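Local coordinates for protein lysin (Bacillus phage PBC5, PDB 6ILU) that probably binds the cell wall of its bacterial host through an SH3b-type domain, directing the phage endolysin to its substrate, at residues I12-I18 with H74-Y80; W79-R83 with E110-A114. One frame throughout, in Å; residues are numbered along the deposited sequence.

Contact 1. Residues I12-I18 with H74-Y80; sequences IGVALSI and HFTIDWY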
loop_
_atom_site.group_PDB
_atom_site.type_symbol
_atom_site.label_atom_id
_atom_site.label_comp_id
_atom_site.label_asym_id
_atom_site.label_seq_id
_atom_site.Cartn_x
_atom_site.Cartn_y
_atom_site.Cartn_z
ATOM N N ILE A 12 -1.191 -4.637 0.588
ATOM C CA ILE A 12 -1.157 -3.453 1.444
ATOM C C ILE A 12 -2.540 -2.841 1.639
ATOM O O ILE A 12 -2.673 -1.819 2.317
ATOM C CB ILE A 12 -0.204 -2.388 0.900
ATOM C CG1 ILE A 12 -0.575 -2.004 -0.551
ATOM C CG2 ILE A 12 1.282 -2.887 0.956
ATOM C CD1 ILE A 12 0.174 -0.724 -1.054
ATOM N N GLY A 13 -3.588 -3.427 1.047
ATOM C CA GLY A 13 -4.928 -2.868 1.255
ATOM C C GLY A 13 -5.925 -3.565 0.332
ATOM O O GLY A 13 -5.541 -4.500 -0.391
ATOM N N VAL A 14 -7.167 -3.121 0.357
ATOM C CA VAL A 14 -8.232 -3.658 -0.494
ATOM C C VAL A 14 -8.996 -2.483 -1.136
ATOM O O VAL A 14 -9.463 -1.571 -0.433
ATOM C CB VAL A 14 -9.207 -4.553 0.330
ATOM C CG1 VAL A 14 -10.339 -5.047 -0.549
ATOM C CG2 VAL A 14 -8.463 -5.741 0.970
ATOM N N ALA A 15 -9.172 -2.524 -2.455
ATOM C CA ALA A 15 -9.806 -1.436 -3.236
ATOM C C ALA A 15 -11.159 -1.855 -3.834
ATOM O O ALA A 15 -11.312 -2.986 -4.295
ATOM C CB ALA A 15 -8.862 -1.022 -4.365
ATOM N N LEU A 16 -12.132 -0.960 -3.802
ATOM C CA LEU A 16 -13.415 -1.206 -4.437
ATOM C C LEU A 16 -13.772 -0.019 -5.322
ATOM O O LEU A 16 -13.695 1.110 -4.867
ATOM C CB LEU A 16 -14.477 -1.406 -3.351
ATOM C CG LEU A 16 -15.882 -1.639 -3.880
ATOM C CD1 LEU A 16 -15.982 -3.079 -4.468
ATOM C CD2 LEU A 16 -16.806 -1.454 -2.699
ATOM N N SER A 17 -14.096 -0.273 -6.588
ATOM C CA SER A 17 -14.508 0.777 -7.529
ATOM C C SER A 17 -15.541 1.734 -6.932
ATOM O O SER A 17 -16.508 1.283 -6.302
ATOM C CB SER A 17 -15.122 0.153 -8.786
ATOM O OG SER A 17 -15.562 1.168 -9.699
ATOM N N ILE A 18 -15.362 3.031 -7.181
ATOM C CA ILE A 18 -16.418 4.001 -6.828
ATOM C C ILE A 18 -17.588 4.033 -7.835
ATOM O O ILE A 18 -18.617 4.665 -7.575
ATOM C CB ILE A 18 -15.861 5.450 -6.690
ATOM C CG1 ILE A 18 -15.382 5.980 -8.058
ATOM C CG2 ILE A 18 -14.742 5.490 -5.610
ATOM C CD1 ILE A 18 -14.961 7.499 -8.040
ATOM N N HIS A 74 -10.218 6.311 -8.413
ATOM C CA HIS A 74 -11.354 5.548 -8.928
ATOM C C HIS A 74 -11.833 4.514 -7.917
ATOM O O HIS A 74 -12.723 3.747 -8.234
ATOM C CB HIS A 74 -10.981 4.841 -10.258
ATOM C CG HIS A 74 -10.661 5.794 -11.371
ATOM N ND1 HIS A 74 -11.304 7.006 -11.532
ATOM C CD2 HIS A 74 -9.743 5.722 -12.363
ATOM C CE1 HIS A 74 -10.814 7.628 -12.589
ATOM N NE2 HIS A 74 -9.857 6.873 -13.108
ATOM N N PHE A 75 -11.216 4.473 -6.725
ATOM C CA PHE A 75 -11.563 3.452 -5.708
ATOM C C PHE A 75 -11.773 4.021 -4.323
ATOM O O PHE A 75 -11.271 5.103 -4.034
ATOM C CB PHE A 75 -10.439 2.383 -5.583
ATOM C CG PHE A 75 -10.143 1.665 -6.877
ATOM C CD1 PHE A 75 -10.770 0.470 -7.161
ATOM C CD2 PHE A 75 -9.313 2.239 -7.826
ATOM C CE1 PHE A 75 -10.536 -0.198 -8.375
ATOM C CE2 PHE A 75 -9.101 1.627 -9.044
ATOM C CZ PHE A 75 -9.693 0.380 -9.311
ATOM N N THR A 76 -12.525 3.313 -3.473
ATOM C CA THR A 76 -12.404 3.525 -2.029
ATOM C C THR A 76 -11.454 2.426 -1.548
ATOM O O THR A 76 -11.590 1.243 -1.940
ATOM C CB THR A 76 -13.752 3.478 -1.292
ATOM O OG1 THR A 76 -14.427 2.273 -1.620
ATOM C CG2 THR A 76 -14.634 4.615 -1.750
ATOM N N ILE A 77 -10.430 2.813 -0.776
ATOM C CA ILE A 77 -9.342 1.859 -0.444
ATOM C C ILE A 77 -9.284 1.712 1.060
ATOM O O ILE A 77 -9.248 2.727 1.781
ATOM C CB ILE A 77 -7.976 2.325 -0.963
ATOM C CG1 ILE A 77 -8.055 2.555 -2.487
ATOM C CG2 ILE A 77 -6.853 1.327 -0.585
ATOM C CD1 ILE A 77 -6.883 3.358 -3.043
ATOM N N ASP A 78 -9.368 0.462 1.518
ATOM C CA ASP A 78 -9.205 0.138 2.926
ATOM C C ASP A 78 -7.761 -0.319 3.069
ATOM O O ASP A 78 -7.420 -1.472 2.734
ATOM C CB ASP A 78 -10.194 -0.957 3.378
ATOM C CG ASP A 78 -11.655 -0.503 3.352
ATOM O OD1 ASP A 78 -11.961 0.676 3.690
ATOM O OD2 ASP A 78 -12.504 -1.367 3.028
ATOM N N TRP A 79 -6.892 0.593 3.502
ATOM C CA TRP A 79 -5.455 0.261 3.612
ATOM C C TRP A 79 -5.237 -0.689 4.777
ATOM O O TRP A 79 -5.945 -0.627 5.808
ATOM C CB TRP A 79 -4.639 1.533 3.803
ATOM C CG TRP A 79 -4.748 2.468 2.665
ATOM C CD1 TRP A 79 -5.528 3.608 2.610
ATOM C CD2 TRP A 79 -4.085 2.381 1.404
ATOM N NE1 TRP A 79 -5.389 4.219 1.398
ATOM C CE2 TRP A 79 -4.501 3.494 0.631
ATOM C CE3 TRP A 79 -3.200 1.457 0.826
ATOM C CZ2 TRP A 79 -4.058 3.712 -0.663
ATOM C CZ3 TRP A 79 -2.744 1.689 -0.467
ATOM C CH2 TRP A 79 -3.179 2.800 -1.206
ATOM N N TYR A 80 -4.292 -1.603 4.603
ATOM C CA TYR A 80 -3.837 -2.382 5.738
ATOM C C TYR A 80 -3.195 -1.446 6.766
ATOM O O TYR A 80 -2.561 -0.451 6.422
ATOM C CB TYR A 80 -2.856 -3.460 5.285
ATOM C CG TYR A 80 -3.502 -4.586 4.502
ATOM C CD1 TYR A 80 -4.890 -4.688 4.368
ATOM C CD2 TYR A 80 -2.699 -5.570 3.912
ATOM C CE1 TYR A 80 -5.457 -5.748 3.682
ATOM C CE2 TYR A 80 -3.245 -6.600 3.223
ATOM C CZ TYR A 80 -4.624 -6.691 3.097
ATOM O OH TYR A 80 -5.166 -7.744 2.394
HETATM O O HOH W 1 -12.430 -1.369 -0.044
HETATM O O HOH W 2 -16.405 2.320 -3.524
#
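Strands 13-17 and 75-79 run antiparallel, their axes approaching to 4.5 Å at 159°, and Val14 with Asp78 and Leu16 with Thr76 each exchange two backbone hydrogen bonds. One further bond closes each end: Tyr80 N gives to Ile12 O, and Ile18 N to His74 O. Gly13 stands opposite Trp79 in a non-hydrogen-bonded pair, and the phenol ring of Tyr80 lies over it. Gly13 CA is 3.9 Å from the ring centroid, 21° off the normal, a CH-pi contact, while Gly13 N sits above the ring centre on the same face. Tyr80 CG lies anti to its carbonyl carbon (chi1 -71°), which carries the ring back across the neighbouring strand, where CE1 also meets Val14 CG2.

This pairing belongs to the all-beta, SH3b-type architecture of the cell-wall binding region. The face bearing Ala15 and Ile77 turns inward onto Ile61 of strand 60-62. There Ala15 CB packs 3.7 Å from Phe75 CD1 and also touches Ile77 CG1. Within the same strand, Ile77 CG2 covers the Trp79 indole, 3.4 Å above its plane. The benzo edge of that indole presents CE3 to Ile12 O, near the ring plane, and its CZ3 runs beside Ile12 CD1, 3.8 Å away.

The face of Val14, Leu16, Thr76 and Asp78 is wetter. One water lies within bonding distance of Val14 O and, more weakly, of Asp78 OD2; a second joins Ser17 O to Thr76 OG1, 2.7 Å from the water. Beside it, the methyls Thr76 CG2 and Ile18 CG2 meet at 4.0 Å.

Contact 2. Residues W79-R83 with E110-A114; sequences WYKVR and EVYNA. With EDO (1,2-ethanediol), chain K; SO4 (sulfate ion), chain D; EDO (1,2-ethanediol), chain I.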
loop_
_atom_site.group_PDB
_atom_site.type_symbol
_atom_site.label_atom_id
_atom_site.label_comp_id
_atom_site.label_asym_id
_atom_site.label_seq_id
_atom_site.Cartn_x
_atom_site.Cartn_y
_atom_site.Cartn_z
ATOM N N TRP A 79 -6.892 0.593 3.502
ATOM C CA TRP A 79 -5.455 0.261 3.612
ATOM C C TRP A 79 -5.237 -0.689 4.777
ATOM O O TRP A 79 -5.945 -0.627 5.808
ATOM C CB TRP A 79 -4.639 1.533 3.803
ATOM C CG TRP A 79 -4.748 2.468 2.665
ATOM C CD1 TRP A 79 -5.528 3.608 2.610
ATOM C CD2 TRP A 79 -4.085 2.381 1.404
ATOM N NE1 TRP A 79 -5.389 4.219 1.398
ATOM C CE2 TRP A 79 -4.501 3.494 0.631
ATOM C CE3 TRP A 79 -3.200 1.457 0.826
ATOM C CZ2 TRP A 79 -4.058 3.712 -0.663
ATOM C CZ3 TRP A 79 -2.744 1.689 -0.467
ATOM C CH2 TRP A 79 -3.179 2.800 -1.206
ATOM N N TYR A 80 -4.292 -1.603 4.603
ATOM C CA TYR A 80 -3.837 -2.382 5.738
ATOM C C TYR A 80 -3.195 -1.446 6.766
ATOM O O TYR A 80 -2.561 -0.451 6.422
ATOM C CB TYR A 80 -2.856 -3.460 5.285
ATOM C CG TYR A 80 -3.502 -4.586 4.502
ATOM C CD1 TYR A 80 -4.890 -4.688 4.368
ATOM C CD2 TYR A 80 -2.699 -5.570 3.912
ATOM C CE1 TYR A 80 -5.457 -5.748 3.682
ATOM C CE2 TYR A 80 -3.245 -6.600 3.223
ATOM C CZ TYR A 80 -4.624 -6.691 3.097
ATOM O OH TYR A 80 -5.166 -7.744 2.394
ATOM N N LYS A 81 -3.413 -1.763 8.043
ATOM C CA LYS A 81 -2.964 -0.939 9.162
ATOM C C LYS A 81 -1.749 -1.572 9.831
ATOM O O LYS A 81 -1.727 -2.791 10.126
ATOM C CB LYS A 81 -4.099 -0.764 10.196
ATOM C CG LYS A 81 -5.370 -0.250 9.545
ATOM C CD LYS A 81 -5.217 1.204 9.193
ATOM C CE LYS A 81 -6.475 1.712 8.482
ATOM N NZ LYS A 81 -6.399 3.165 8.260
ATOM N N VAL A 82 -0.751 -0.717 10.077
ATOM C CA VAL A 82 0.532 -1.154 10.631
ATOM C C VAL A 82 0.640 -0.681 12.068
ATOM O O VAL A 82 0.500 0.519 12.335
ATOM C CB VAL A 82 1.717 -0.604 9.775
ATOM C CG1 VAL A 82 3.078 -1.143 10.295
ATOM C CG2 VAL A 82 1.543 -1.002 8.261
ATOM N N ARG A 83 0.870 -1.615 12.999
ATOM C CA ARG A 83 0.982 -1.253 14.419
ATOM C C ARG A 83 2.194 -1.909 15.017
ATOM O O ARG A 83 2.466 -3.062 14.717
ATOM C CB ARG A 83 -0.255 -1.679 15.182
ATOM C CG ARG A 83 -1.516 -0.907 14.801
ATOM C CD ARG A 83 -2.698 -1.546 15.542
ATOM N NE ARG A 83 -3.976 -0.914 15.224
ATOM C CZ ARG A 83 -4.789 -1.322 14.254
ATOM N NH1 ARG A 83 -4.452 -2.354 13.479
ATOM N NH2 ARG A 83 -5.950 -0.690 14.055
ATOM N N GLU A 110 1.320 5.386 17.345
ATOM C CA GLU A 110 0.469 5.661 16.171
ATOM C C GLU A 110 0.160 4.399 15.350
ATOM O O GLU A 110 0.946 3.440 15.342
ATOM C CB GLU A 110 1.143 6.699 15.251
ATOM C CG GLU A 110 1.529 8.031 15.917
ATOM C CD GLU A 110 0.345 8.846 16.356
ATOM O OE1 GLU A 110 0.484 9.624 17.336
ATOM O OE2 GLU A 110 -0.732 8.725 15.729
ATOM N N VAL A 111 -0.972 4.430 14.635
ATOM C CA VAL A 111 -1.281 3.412 13.611
ATOM C C VAL A 111 -0.980 4.006 12.222
ATOM O O VAL A 111 -1.312 5.172 11.972
ATOM C CB VAL A 111 -2.745 2.987 13.686
ATOM C CG1 VAL A 111 -3.068 1.916 12.631
ATOM C CG2 VAL A 111 -3.088 2.532 15.122
ATOM N N TYR A 112 -0.357 3.234 11.337
ATOM C CA TYR A 112 -0.018 3.719 10.000
ATOM C C TYR A 112 -0.727 2.953 8.912
ATOM O O TYR A 112 -1.180 1.831 9.131
ATOM C CB TYR A 112 1.490 3.631 9.749
ATOM C CG TYR A 112 2.287 4.319 10.830
ATOM C CD1 TYR A 112 2.744 3.607 11.947
ATOM C CD2 TYR A 112 2.562 5.671 10.733
ATOM C CE1 TYR A 112 3.462 4.272 12.959
ATOM C CE2 TYR A 112 3.273 6.354 11.744
ATOM C CZ TYR A 112 3.722 5.616 12.842
ATOM O OH TYR A 112 4.405 6.257 13.841
ATOM N N ASN A 113 -0.845 3.564 7.729
ATOM C CA ASN A 113 -1.259 2.790 6.555
ATOM C C ASN A 113 -0.063 2.182 5.860
ATOM O O ASN A 113 0.978 2.843 5.717
ATOM C CB ASN A 113 -2.023 3.674 5.552
ATOM C CG ASN A 113 -3.373 4.090 6.046
ATOM O OD1 ASN A 113 -3.988 3.430 6.869
ATOM N ND2 ASN A 113 -3.855 5.202 5.528
ATOM N N ALA A 114 -0.186 0.910 5.443
ATOM C CA ALA A 114 0.855 0.238 4.645
ATOM C C ALA A 114 0.938 0.909 3.271
ATOM O O ALA A 114 -0.060 0.887 2.553
ATOM C CB ALA A 114 0.490 -1.227 4.474
HETATM C C1 EDO K . -6.325 0.775 17.515
HETATM O O1 EDO K . -4.972 0.385 17.826
HETATM C C2 EDO K . -6.321 2.139 16.851
HETATM O O2 EDO K . -6.780 1.970 15.505
HETATM S S SO4 D . -7.521 6.190 5.735
HETATM O O1 SO4 D . -7.593 6.029 4.280
HETATM O O2 SO4 D . -8.354 7.319 6.136
HETATM O O3 SO4 D . -6.148 6.429 6.158
HETATM O O4 SO4 D . -8.017 4.997 6.410
HETATM C C1 EDO I . 4.224 9.737 13.225
HETATM O O1 EDO I . 5.340 8.813 13.154
HETATM C C2 EDO I . 4.066 10.571 11.963
HETATM O O2 EDO I . 3.618 9.821 10.802
#
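Lys81 NZ and the side-chain amide of Asn113 share a hydrogen bond and, between them, hold a sulfate ion. The ammonium nitrogen NZ reaches Asn113 OD1 at 2.8 Å, in the plane of the amide carbonyl, and also bonds sulfate O4. The lysine can do this because its chain bends at chi2 (-74°) and then runs extended alongside Asn113. On the other branch of the amide, Asn113 ND2 gives a nearly straight bond to sulfate O3, 2.7 Å long. With both branches of the amide engaged, its rotation is fixed. The sulfate probably comes from the crystallisation liquor, but the site shows that an anion can be gripped here; its O1 also lies at the edge of the Trp79 ring, near CD1. The Asn113 side chain crosses that of Trp79 at about a right angle, its carbon CG 3.6 Å from Trp79 CB, with ring and amide planes 29° apart.

Backbone bonds set the antiparallel register: Val82 and Tyr112 form a two-bond pair, and Ala114 N donates to Tyr80 O. Farther along, Val111 CG1 lies 3.8 Å above one face of the Arg83 guanidinium, toward its rim, while NE and NH2 bind the two hydroxyls of one ethanediol. NH2 also makes a salt bridge to the terminal carboxylate of Lys140. The Tyr112 hydroxyl meets a second ethanediol, O1 lying 2.8 Å from OH.

Val82 packs among apolar side chains: its CG2 rests 3.9 Å from Ala114 CB, and both residues touch Val122 of strand 121-123. Strand 135-138 also pairs with strand 75-84, through Lys81 and Arg83, and its Val135 adds to the packing on Val82.

In the fold
Strand 75-84 serves two partners in succession: contact 1 pairs its beginning with strand 13-17, and contact 2 pairs its later part with strand 112-113, all within one antiparallel sheet. The centres of the two contacts lie about 14 Å apart. Trp79 and Tyr80 belong to both, and the two contacts also touch directly, Ile12 CB lying 3.7 Å from Ala114 O. At this junction the Trp79 indole meets the ring of Trp53, and through this shared residue the sulfate site of contact 2 lies close to contact 1 as well. That site is at most suggestive of a pocket.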